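Local coordinates for DNA-binding protein (Sulfolobus solfataricus, PDB 3IRB) that is of unknown function but binds zinc through a zinc-ribbon domain and, with its attached OB-fold domain, may bind acyl-CoA, at residues Y27-F36 and I56-C64; K79-I90 and P102-P111. All coordinates share one frame; numbering follows the deposited sequence. Where two conformers were deposited one is given.

Contact 1 of 2, residues Y27-F36 and I56-C64. With ZN (zinc ion), chain C; SO4 (sulfate ion), chain G.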
loop_
_atom_site.group_PDB
_atom_site.type_symbol
_atom_site.label_atom_id
_atom_site.label_comp_id
_atom_site.label_asym_id
_atom_site.label_seq_id
_atom_site.Cartn_x
_atom_site.Cartn_y
_atom_site.Cartn_z
ATOM N N TYR A 27 -10.083 -2.270 -4.480
ATOM C CA TYR A 27 -9.146 -3.399 -4.603
ATOM C C TYR A 27 -9.786 -4.752 -4.297
ATOM O O TYR A 27 -9.282 -5.785 -4.729
ATOM C CB TYR A 27 -7.950 -3.223 -3.665
ATOM C CG TYR A 27 -7.014 -2.098 -4.102
ATOM C CD1 TYR A 27 -6.467 -2.079 -5.381
ATOM C CD2 TYR A 27 -6.682 -1.069 -3.229
ATOM C CE1 TYR A 27 -5.628 -1.048 -5.787
ATOM C CE2 TYR A 27 -5.829 -0.054 -3.619
ATOM C CZ TYR A 27 -5.319 -0.040 -4.891
ATOM O OH TYR A 27 -4.475 0.993 -5.251
ATOM N N THR A 28 -10.847 -4.759 -3.508
ATOM C CA THR A 28 -11.438 -6.027 -3.030
ATOM C C THR A 28 -12.138 -6.807 -4.084
ATOM O O THR A 28 -12.150 -8.033 -4.022
ATOM C CB THR A 28 -12.451 -5.782 -1.909
ATOM O OG1 THR A 28 -11.766 -5.174 -0.807
ATOM C CG2 THR A 28 -13.088 -7.102 -1.449
ATOM N N VAL A 29 -12.707 -6.105 -5.062
ATOM C CA VAL A 29 -13.494 -6.728 -6.105
ATOM C C VAL A 29 -12.700 -7.786 -6.873
ATOM O O VAL A 29 -11.573 -7.534 -7.311
ATOM C CB VAL A 29 -14.024 -5.625 -7.092
ATOM C CG1 VAL A 29 -14.596 -6.250 -8.342
ATOM C CG2 VAL A 29 -15.021 -4.748 -6.419
ATOM N N GLY A 30 -13.305 -8.955 -7.077
ATOM C CA GLY A 30 -12.729 -9.958 -7.929
ATOM C C GLY A 30 -11.773 -10.914 -7.229
ATOM O O GLY A 30 -11.438 -10.738 -6.065
ATOM N N PRO A 31 -11.343 -11.946 -7.949
ATOM C CA PRO A 31 -10.537 -13.015 -7.332
ATOM C C PRO A 31 -9.137 -12.518 -6.915
ATOM O O PRO A 31 -8.602 -13.017 -5.929
ATOM C CB PRO A 31 -10.459 -14.093 -8.431
ATOM C CG PRO A 31 -10.798 -13.371 -9.719
ATOM C CD PRO A 31 -11.785 -12.289 -9.305
ATOM N N ALA A 32 -8.574 -11.546 -7.643
ATOM C CA ALA A 32 -7.255 -10.999 -7.304
ATOM C C ALA A 32 -7.309 -10.217 -6.000
ATOM O O ALA A 32 -6.450 -10.366 -5.124
ATOM C CB ALA A 32 -6.706 -10.123 -8.456
ATOM N N GLY A 33 -8.354 -9.406 -5.863
ATOM C CA GLY A 33 -8.686 -8.751 -4.623
ATOM C C GLY A 33 -8.780 -9.695 -3.457
ATOM O O GLY A 33 -8.231 -9.423 -2.396
ATOM N N GLU A 34 -9.445 -10.825 -3.669
ATOM C CA GLU A 34 -9.586 -11.832 -2.636
ATOM C C GLU A 34 -8.200 -12.399 -2.250
ATOM O O GLU A 34 -7.904 -12.507 -1.068
ATOM C CB GLU A 34 -10.587 -12.932 -3.034
ATOM N N GLN A 35 -7.352 -12.702 -3.233
ATOM C CA GLN A 35 -5.992 -13.190 -2.964
ATOM C C GLN A 35 -5.204 -12.159 -2.178
ATOM O O GLN A 35 -4.498 -12.491 -1.240
ATOM C CB GLN A 35 -5.204 -13.457 -4.250
ATOM C CG GLN A 35 -5.540 -14.737 -4.992
ATOM C CD GLN A 35 -5.372 -15.982 -4.134
ATOM O OE1 GLN A 35 -4.290 -16.264 -3.629
ATOM N NE2 GLN A 35 -6.454 -16.724 -3.964
ATOM N N PHE A 36 -5.302 -10.912 -2.589
ATOM C CA PHE A 36 -4.578 -9.856 -1.889
ATOM C C PHE A 36 -4.959 -9.779 -0.416
ATOM O O PHE A 36 -4.096 -9.801 0.453
ATOM C CB PHE A 36 -4.791 -8.506 -2.562
ATOM C CG PHE A 36 -4.058 -7.404 -1.898
ATOM C CD1 PHE A 36 -2.666 -7.324 -1.977
ATOM C CD2 PHE A 36 -4.753 -6.446 -1.170
ATOM C CE1 PHE A 36 -1.994 -6.297 -1.326
ATOM C CE2 PHE A 36 -4.102 -5.422 -0.538
ATOM C CZ PHE A 36 -2.727 -5.344 -0.594
ATOM N N ILE A 56 4.416 -7.202 -12.762
ATOM C CA ILE A 56 3.874 -7.627 -11.494
ATOM C C ILE A 56 3.170 -6.430 -10.861
ATOM O O ILE A 56 3.745 -5.371 -10.815
ATOM C CB ILE A 56 4.983 -8.155 -10.569
ATOM C CG1 ILE A 56 5.647 -9.402 -11.174
ATOM C CG2 ILE A 56 4.405 -8.523 -9.230
ATOM C CD1 ILE A 56 6.911 -9.874 -10.405
ATOM N N PHE A 57 1.909 -6.614 -10.447
ATOM C CA PHE A 57 1.084 -5.532 -9.935
ATOM C C PHE A 57 0.825 -5.749 -8.465
ATOM O O PHE A 57 0.538 -6.866 -8.038
ATOM C CB PHE A 57 -0.279 -5.460 -10.625
ATOM C CG PHE A 57 -0.197 -5.258 -12.106
ATOM C CD1 PHE A 57 -0.129 -3.972 -12.634
ATOM C CD2 PHE A 57 -0.136 -6.349 -12.962
ATOM C CE1 PHE A 57 -0.049 -3.754 -13.981
ATOM C CE2 PHE A 57 -0.049 -6.141 -14.329
ATOM C CZ PHE A 57 -0.009 -4.836 -14.848
ATOM N N VAL A 58 0.875 -4.665 -7.700
ATOM C CA VAL A 58 0.456 -4.695 -6.304
ATOM C C VAL A 58 -0.479 -3.490 -6.085
ATOM O O VAL A 58 -0.197 -2.408 -6.583
ATOM C CB VAL A 58 1.671 -4.673 -5.347
ATOM C CG1 VAL A 58 2.406 -3.306 -5.371
ATOM C CG2 VAL A 58 1.245 -5.095 -3.928
ATOM N N PRO A 59 -1.634 -3.697 -5.411
ATOM C CA PRO A 59 -2.230 -4.978 -5.013
ATOM C C PRO A 59 -2.524 -5.834 -6.248
ATOM O O PRO A 59 -2.554 -5.318 -7.377
ATOM C CB PRO A 59 -3.539 -4.582 -4.315
ATOM C CG PRO A 59 -3.281 -3.145 -3.851
ATOM C CD PRO A 59 -2.407 -2.547 -4.916
ATOM N N ALA A 60 -2.620 -7.136 -6.042
ATOM C CA ALA A 60 -2.900 -8.070 -7.127
ATOM C C ALA A 60 -4.093 -7.607 -7.964
ATOM O O ALA A 60 -5.088 -7.094 -7.443
ATOM C CB ALA A 60 -3.161 -9.434 -6.580
ATOM N N ARG A 61 -4.021 -7.810 -9.267
ATOM C CA ARG A 61 -5.145 -7.490 -10.104
ATOM C C ARG A 61 -5.412 -8.575 -11.122
ATOM O O ARG A 61 -4.544 -9.369 -11.430
ATOM C CB ARG A 61 -4.975 -6.107 -10.738
ATOM C CG ARG A 61 -3.873 -5.957 -11.700
ATOM C CD ARG A 61 -3.922 -4.555 -12.341
ATOM N NE ARG A 61 -3.382 -3.488 -11.515
ATOM C CZ ARG A 61 -3.066 -2.276 -11.979
ATOM N NH1 ARG A 61 -3.226 -1.978 -13.271
ATOM N NH2 ARG A 61 -2.563 -1.361 -11.168
ATOM N N SER A 62 -6.645 -8.615 -11.610
ATOM C CA SER A 62 -7.097 -9.748 -12.392
ATOM C C SER A 62 -7.032 -9.468 -13.902
ATOM O O SER A 62 -7.305 -10.344 -14.703
ATOM C CB SER A 62 -8.505 -10.107 -11.939
ATOM O OG SER A 62 -9.360 -9.011 -12.155
ATOM N N TYR A 63 -6.667 -8.243 -14.267
ATOM C CA TYR A 63 -6.623 -7.807 -15.667
ATOM C C TYR A 63 -5.421 -6.918 -15.927
ATOM O O TYR A 63 -5.065 -6.091 -15.089
ATOM C CB TYR A 63 -7.877 -7.010 -15.997
ATOM C CG TYR A 63 -8.078 -6.727 -17.490
ATOM C CD1 TYR A 63 -8.272 -7.747 -18.375
ATOM C CD2 TYR A 63 -8.097 -5.429 -17.975
ATOM C CE1 TYR A 63 -8.470 -7.505 -19.737
ATOM C CE2 TYR A 63 -8.286 -5.161 -19.332
ATOM C CZ TYR A 63 -8.479 -6.204 -20.199
ATOM O OH TYR A 63 -8.675 -5.969 -21.542
ATOM N N CYS A 64 -4.792 -7.086 -17.088
ATOM C CA CYS A 64 -3.653 -6.248 -17.457
ATOM C C CYS A 64 -4.143 -5.298 -18.546
ATOM O O CYS A 64 -4.435 -5.735 -19.646
ATOM C CB CYS A 64 -2.486 -7.082 -17.998
ATOM S SG CYS A 64 -1.062 -6.026 -18.546
HETATM ZN ZN ZN C . 0.455 -7.473 -19.550
HETATM S S SO4 G . -2.528 1.514 -14.208
HETATM O O1 SO4 G . -1.298 1.825 -14.927
HETATM O O2 SO4 G . -3.339 0.605 -15.032
HETATM O O3 SO4 G . -3.251 2.734 -13.906
HETATM O O4 SO4 G . -2.178 0.911 -12.936
HETATM O O HOH W 1 -7.633 -5.801 -7.460
#
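Pro59 fits between two aromatic rings of the helical 27-36 segment and lies over one face of each. Its CG stands 3.6 Å from the centroid of the Tyr27 ring, only 9° off the ring normal, and its CB lies over the centre of the Phe36 ring, 3.5 Å from that ring's centroid. Both are CH-pi contacts, made by neighbouring carbons of a single pyrrolidine ring. A third flat group, the Arg61 guanidinium, has Phe57 CD1 over one face and a sulfate at its edge, where NH1 bonds to O2 and O4 and NH2 to O4; the ion probably comes from the crystallisation liquor. Phe36 reaches Pro59 because its CG is anti to the backbone N (chi1 -179°), while a cis peptide bond precedes the proline, where strand 56-58 ends. Beyond Pro59, helix 30-41 packs closely on the loop through Ala32, whose CB is 3.3 Å from Arg61 C and 3.9 Å from Ser62 CB. The loop then enters strand 63-64, where Cys64 SG binds zinc together with Cys50, Cys53 and Cys67 of the zinc ribbon. No direct hydrogen bond crosses the contact, although a water lies 2.9 Å from Ala60 O and 3.2 Å from Tyr27 O. Ring-face CH-pi contacts and close apolar packing therefore hold the helices against the ribbon, and the metal takes no direct part in the interface.

Contact 2 of 2, residues K79-I90 and P102-P111; sequences KDEAYVDSYTII and PVYIALIRFP. With SO4 (sulfate ion), chain F.
Tyr87 CG is tucked between its own backbone N and carbonyl carbon (chi1 62°), while Tyr104 has CG anti to the carbonyl carbon (chi1 -63°); these rotations bring together two rings that stand on the same face of an antiparallel hairpin in the OB-fold domain. The edge of Tyr104 meets the face of Tyr87 in an offset edge-to-face pair, centroids 5.5 Å apart and planes at 69°. Ile89 lays CG1 over one face of Tyr104, 4.2 Å from its centroid. Further along this face Val84 and Ile108 meet and pack on strand 141-144; the other face carries Ile90 and Ile105, which reach helix 12-28. Paired backbone bonds join Tyr83 to Arg109, Thr88 to Ile105 and Ile90 to Val103. Between the first two pairs a beta bulge sets Asp85 and Ser86 against Leu107, which accepts from Asp85 N and donates to Ser86 O. At the far end Ala82 CB touches Phe110 CE2 at 3.5 Å. Arg109 runs beside Tyr83, with CB 3.6 Å from the phenol OH, and its NE and NH2 bond to the backbone oxygens of Gly115 and Ile113. NH1 makes a weak bond to a sulfate, probably from the crystallisation liquor, whose O1 is also 2.6 Å from Asp85 OD2. A water lies over the centre of the Arg109 guanidinium, bonded to Tyr83 OH and donating to Phe110 O at 2.7 Å.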
loop_
_atom_site.group_PDB
_atom_site.type_symbol
_atom_site.label_atom_id
_atom_site.label_comp_id
_atom_site.label_asym_id
_atom_site.label_seq_id
_atom_site.Cartn_x
_atom_site.Cartn_y
_atom_site.Cartn_z
ATOM N N LYS A 79 8.580 -8.581 0.982
ATOM C CA LYS A 79 8.178 -7.476 1.843
ATOM C C LYS A 79 9.387 -6.703 2.371
ATOM O O LYS A 79 9.309 -5.486 2.582
ATOM C CB LYS A 79 7.217 -7.929 2.968
ATOM C CG LYS A 79 7.310 -9.346 3.430
ATOM C CD LYS A 79 6.326 -9.611 4.562
ATOM C CE LYS A 79 6.582 -10.937 5.207
ATOM N NZ LYS A 79 6.004 -10.978 6.567
ATOM N N ASP A 80 10.523 -7.383 2.505
ATOM C CA ASP A 80 11.729 -6.742 2.952
ATOM C C ASP A 80 12.287 -5.694 1.988
ATOM O O ASP A 80 13.247 -5.020 2.331
ATOM C CB ASP A 80 12.824 -7.788 3.222
ATOM C CG ASP A 80 12.442 -8.797 4.304
ATOM O OD1 ASP A 80 11.518 -8.541 5.114
ATOM O OD2 ASP A 80 13.099 -9.865 4.343
ATOM N N GLU A 81 11.736 -5.564 0.783
ATOM C CA GLU A 81 12.249 -4.590 -0.172
ATOM C C GLU A 81 11.386 -3.338 -0.320
ATOM O O GLU A 81 11.629 -2.530 -1.235
ATOM C CB GLU A 81 12.439 -5.249 -1.547
ATOM C CG GLU A 81 13.478 -6.346 -1.534
ATOM C CD GLU A 81 13.714 -6.962 -2.902
ATOM O OE1 GLU A 81 12.885 -6.766 -3.816
ATOM O OE2 GLU A 81 14.736 -7.659 -3.051
ATOM N N ALA A 82 10.407 -3.161 0.568
ATOM C CA ALA A 82 9.531 -1.979 0.537
ATOM C C ALA A 82 10.327 -0.695 0.746
ATOM O O ALA A 82 11.193 -0.628 1.635
ATOM C CB ALA A 82 8.428 -2.054 1.605
ATOM N N TYR A 83 9.999 0.331 -0.039
ATOM C CA TYR A 83 10.612 1.652 0.139
ATOM C C TYR A 83 9.615 2.771 -0.014
ATOM O O TYR A 83 8.528 2.616 -0.607
ATOM C CB TYR A 83 11.795 1.848 -0.807
ATOM C CG TYR A 83 11.380 1.963 -2.241
ATOM C CD1 TYR A 83 11.206 0.842 -3.016
ATOM C CD2 TYR A 83 11.166 3.199 -2.802
ATOM C CE1 TYR A 83 10.846 0.941 -4.344
ATOM C CE2 TYR A 83 10.785 3.324 -4.124
ATOM C CZ TYR A 83 10.629 2.192 -4.879
ATOM O OH TYR A 83 10.250 2.330 -6.155
ATOM N N VAL A 84 9.968 3.902 0.576
ATOM C CA VAL A 84 9.144 5.075 0.542
ATOM C C VAL A 84 9.388 5.762 -0.812
ATOM O O VAL A 84 10.502 6.205 -1.120
ATOM C CB VAL A 84 9.469 6.051 1.699
ATOM C CG1 VAL A 84 8.625 7.334 1.566
ATOM C CG2 VAL A 84 9.270 5.377 3.045
ATOM N N ASP A 85 8.329 5.887 -1.596
ATOM C CA ASP A 85 8.420 6.529 -2.914
ATOM C C ASP A 85 8.165 8.034 -2.865
ATOM O O ASP A 85 8.779 8.818 -3.599
ATOM C CB ASP A 85 7.462 5.831 -3.872
ATOM C CG ASP A 85 7.655 6.263 -5.308
ATOM O OD1 ASP A 85 8.814 6.274 -5.766
ATOM O OD2 ASP A 85 6.641 6.604 -5.938
ATOM N N SER A 86 7.252 8.422 -1.997
ATOM C CA SER A 86 6.795 9.822 -1.833
ATOM C C SER A 86 5.871 9.838 -0.641
ATOM O O SER A 86 5.377 8.785 -0.192
ATOM C CB SER A 86 6.064 10.338 -3.074
ATOM O OG SER A 86 5.024 9.459 -3.403
ATOM N N TYR A 87 5.669 11.017 -0.079
ATOM C CA TYR A 87 4.824 11.141 1.114
ATOM C C TYR A 87 4.500 12.583 1.380
ATOM O O TYR A 87 5.168 13.495 0.837
ATOM C CB TYR A 87 5.517 10.591 2.357
ATOM C CG TYR A 87 6.786 11.300 2.749
ATOM C CD1 TYR A 87 7.984 10.938 2.190
ATOM C CD2 TYR A 87 6.781 12.362 3.684
ATOM C CE1 TYR A 87 9.159 11.578 2.536
ATOM C CE2 TYR A 87 7.959 13.004 4.035
ATOM C CZ TYR A 87 9.146 12.594 3.456
ATOM O OH TYR A 87 10.332 13.214 3.756
ATOM N N THR A 88 3.477 12.758 2.217
ATOM C CA THR A 88 3.217 13.981 2.896
ATOM C C THR A 88 3.201 13.690 4.390
ATOM O O THR A 88 3.281 12.539 4.822
ATOM C CB THR A 88 1.921 14.675 2.408
ATOM O OG1 THR A 88 1.885 15.988 2.966
ATOM C CG2 THR A 88 0.671 13.928 2.829
ATOM N N ILE A 89 3.168 14.757 5.170
ATOM C CA ILE A 89 3.353 14.711 6.607
ATOM C C ILE A 89 2.225 15.534 7.211
ATOM O O ILE A 89 1.810 16.548 6.652
ATOM C CB ILE A 89 4.735 15.263 7.028
ATOM C CG1 ILE A 89 4.962 15.103 8.527
ATOM C CG2 ILE A 89 4.906 16.733 6.637
ATOM C CD1 ILE A 89 6.424 15.512 8.992
ATOM N N ILE A 90 1.687 15.032 8.308
ATOM C CA ILE A 90 0.649 15.685 9.069
ATOM C C ILE A 90 1.198 15.923 10.456
ATOM O O ILE A 90 1.561 14.968 11.153
ATOM C CB ILE A 90 -0.581 14.781 9.146
ATOM C CG1 ILE A 90 -1.139 14.555 7.745
ATOM C CG2 ILE A 90 -1.654 15.387 10.073
ATOM C CD1 ILE A 90 -2.243 13.464 7.689
ATOM N N PRO A 102 4.800 12.831 14.211
ATOM C CA PRO A 102 3.995 13.129 13.031
ATOM C C PRO A 102 3.573 11.870 12.308
ATOM O O PRO A 102 4.287 10.832 12.342
ATOM C CB PRO A 102 4.953 13.917 12.132
ATOM C CG PRO A 102 5.951 14.485 13.040
ATOM C CD PRO A 102 6.095 13.529 14.187
ATOM N N VAL A 103 2.422 11.964 11.652
ATOM C CA VAL A 103 1.896 10.884 10.837
ATOM C C VAL A 103 2.241 11.180 9.392
ATOM O O VAL A 103 2.070 12.309 8.906
ATOM C CB VAL A 103 0.378 10.764 10.992
ATOM C CG1 VAL A 103 -0.199 9.791 9.951
ATOM C CG2 VAL A 103 0.031 10.333 12.418
ATOM N N TYR A 104 2.765 10.188 8.713
ATOM C CA TYR A 104 3.087 10.352 7.307
ATOM C C TYR A 104 2.089 9.553 6.487
ATOM O O TYR A 104 1.768 8.430 6.841
ATOM C CB TYR A 104 4.492 9.864 7.040
ATOM C CG TYR A 104 5.586 10.607 7.745
ATOM C CD1 TYR A 104 5.887 10.330 9.082
ATOM C CD2 TYR A 104 6.353 11.554 7.091
ATOM C CE1 TYR A 104 6.893 10.995 9.742
ATOM C CE2 TYR A 104 7.385 12.212 7.754
ATOM C CZ TYR A 104 7.626 11.935 9.082
ATOM O OH TYR A 104 8.636 12.564 9.760
ATOM N N ILE A 105 1.639 10.101 5.359
ATOM C CA ILE A 105 0.864 9.339 4.406
ATOM C C ILE A 105 1.878 9.075 3.286
ATOM O O ILE A 105 2.399 10.035 2.702
ATOM C CB ILE A 105 -0.352 10.132 3.868
ATOM C CG1 ILE A 105 -1.206 10.713 5.007
ATOM C CG2 ILE A 105 -1.187 9.251 2.947
ATOM C CD1 ILE A 105 -1.787 9.683 6.040
ATOM N N ALA A 106 2.191 7.812 3.041
ATOM C CA ALA A 106 3.258 7.446 2.091
ATOM C C ALA A 106 2.769 6.536 0.998
ATOM O O ALA A 106 1.890 5.707 1.230
ATOM C CB ALA A 106 4.437 6.771 2.831
ATOM N N LEU A 107 3.346 6.678 -0.193
ATOM C CA LEU A 107 3.261 5.639 -1.220
ATOM C C LEU A 107 4.443 4.722 -1.067
ATOM O O LEU A 107 5.602 5.140 -1.192
ATOM C CB LEU A 107 3.279 6.237 -2.606
ATOM C CG LEU A 107 3.129 5.210 -3.724
ATOM C CD1 LEU A 107 1.849 4.416 -3.567
ATOM C CD2 LEU A 107 3.203 5.960 -5.069
ATOM N N ILE A 108 4.177 3.487 -0.731
ATOM C CA ILE A 108 5.222 2.524 -0.487
ATOM C C ILE A 108 5.278 1.643 -1.736
ATOM O O ILE A 108 4.239 1.175 -2.213
ATOM C CB ILE A 108 4.918 1.646 0.721
ATOM C CG1 ILE A 108 4.825 2.486 1.998
ATOM C CG2 ILE A 108 5.927 0.504 0.832
ATOM C CD1 ILE A 108 6.055 3.268 2.345
ATOM N N ARG A 109 6.474 1.452 -2.263
ATOM C CA ARG A 109 6.651 0.634 -3.471
ATOM C C ARG A 109 7.674 -0.455 -3.265
ATOM O O ARG A 109 8.356 -0.510 -2.252
ATOM C CB ARG A 109 7.076 1.498 -4.649
ATOM C CG ARG A 109 5.994 2.519 -5.084
ATOM C CD ARG A 109 6.328 3.157 -6.404
ATOM N NE ARG A 109 6.096 2.209 -7.485
ATOM C CZ ARG A 109 6.448 2.385 -8.749
ATOM N NH1 ARG A 109 7.069 3.499 -9.138
ATOM N NH2 ARG A 109 6.183 1.432 -9.634
ATOM N N PHE A 110 7.795 -1.306 -4.276
ATOM C CA PHE A 110 8.753 -2.402 -4.266
ATOM C C PHE A 110 9.460 -2.361 -5.611
ATOM O O PHE A 110 8.802 -2.155 -6.630
ATOM C CB PHE A 110 8.027 -3.745 -4.103
ATOM C CG PHE A 110 7.155 -3.809 -2.891
ATOM C CD1 PHE A 110 5.872 -3.349 -2.932
ATOM C CD2 PHE A 110 7.642 -4.315 -1.695
ATOM C CE1 PHE A 110 5.073 -3.369 -1.807
ATOM C CE2 PHE A 110 6.847 -4.352 -0.566
ATOM C CZ PHE A 110 5.561 -3.864 -0.624
ATOM N N PRO A 111 10.780 -2.579 -5.626
ATOM C CA PRO A 111 11.543 -2.522 -6.881
ATOM C C PRO A 111 10.950 -3.439 -7.970
ATOM O O PRO A 111 10.645 -4.593 -7.697
ATOM C CB PRO A 111 12.937 -3.015 -6.495
ATOM C CG PRO A 111 12.951 -3.164 -5.026
ATOM C CD PRO A 111 11.598 -2.972 -4.471
HETATM S S SO4 F . 5.373 6.629 -9.038
HETATM O O1 SO4 F . 6.656 6.164 -8.502
HETATM O O2 SO4 F . 4.728 7.528 -8.080
HETATM O O3 SO4 F . 4.513 5.454 -9.259
HETATM O O4 SO4 F . 5.663 7.342 -10.291
HETATM O O HOH W 2 8.936 0.326 -7.752
#

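In the fold
From the N terminus, helix 12-28 leads into contact 1, where its last turn and the following helix 30-41 meet residues 56-64. This closes a loop of 19 residues that carries two zinc ligands, Cys50 and Cys53. Only after it has closed does contact 2 begin, pairing 79-90 with 102-111 across a shorter hairpin loop, so the two are in series, neither nested nor crossed. The centres of contact 1 and contact 2 lie about 20 Å apart, on opposite sides of the chain's centre. Strand 114-123 connects them, running parallel to 56-58 and antiparallel to 98-109 in one sheet. Contact 1 ties the N-terminal helices to the zinc ribbon, whereas contact 2 builds part of the OB fold.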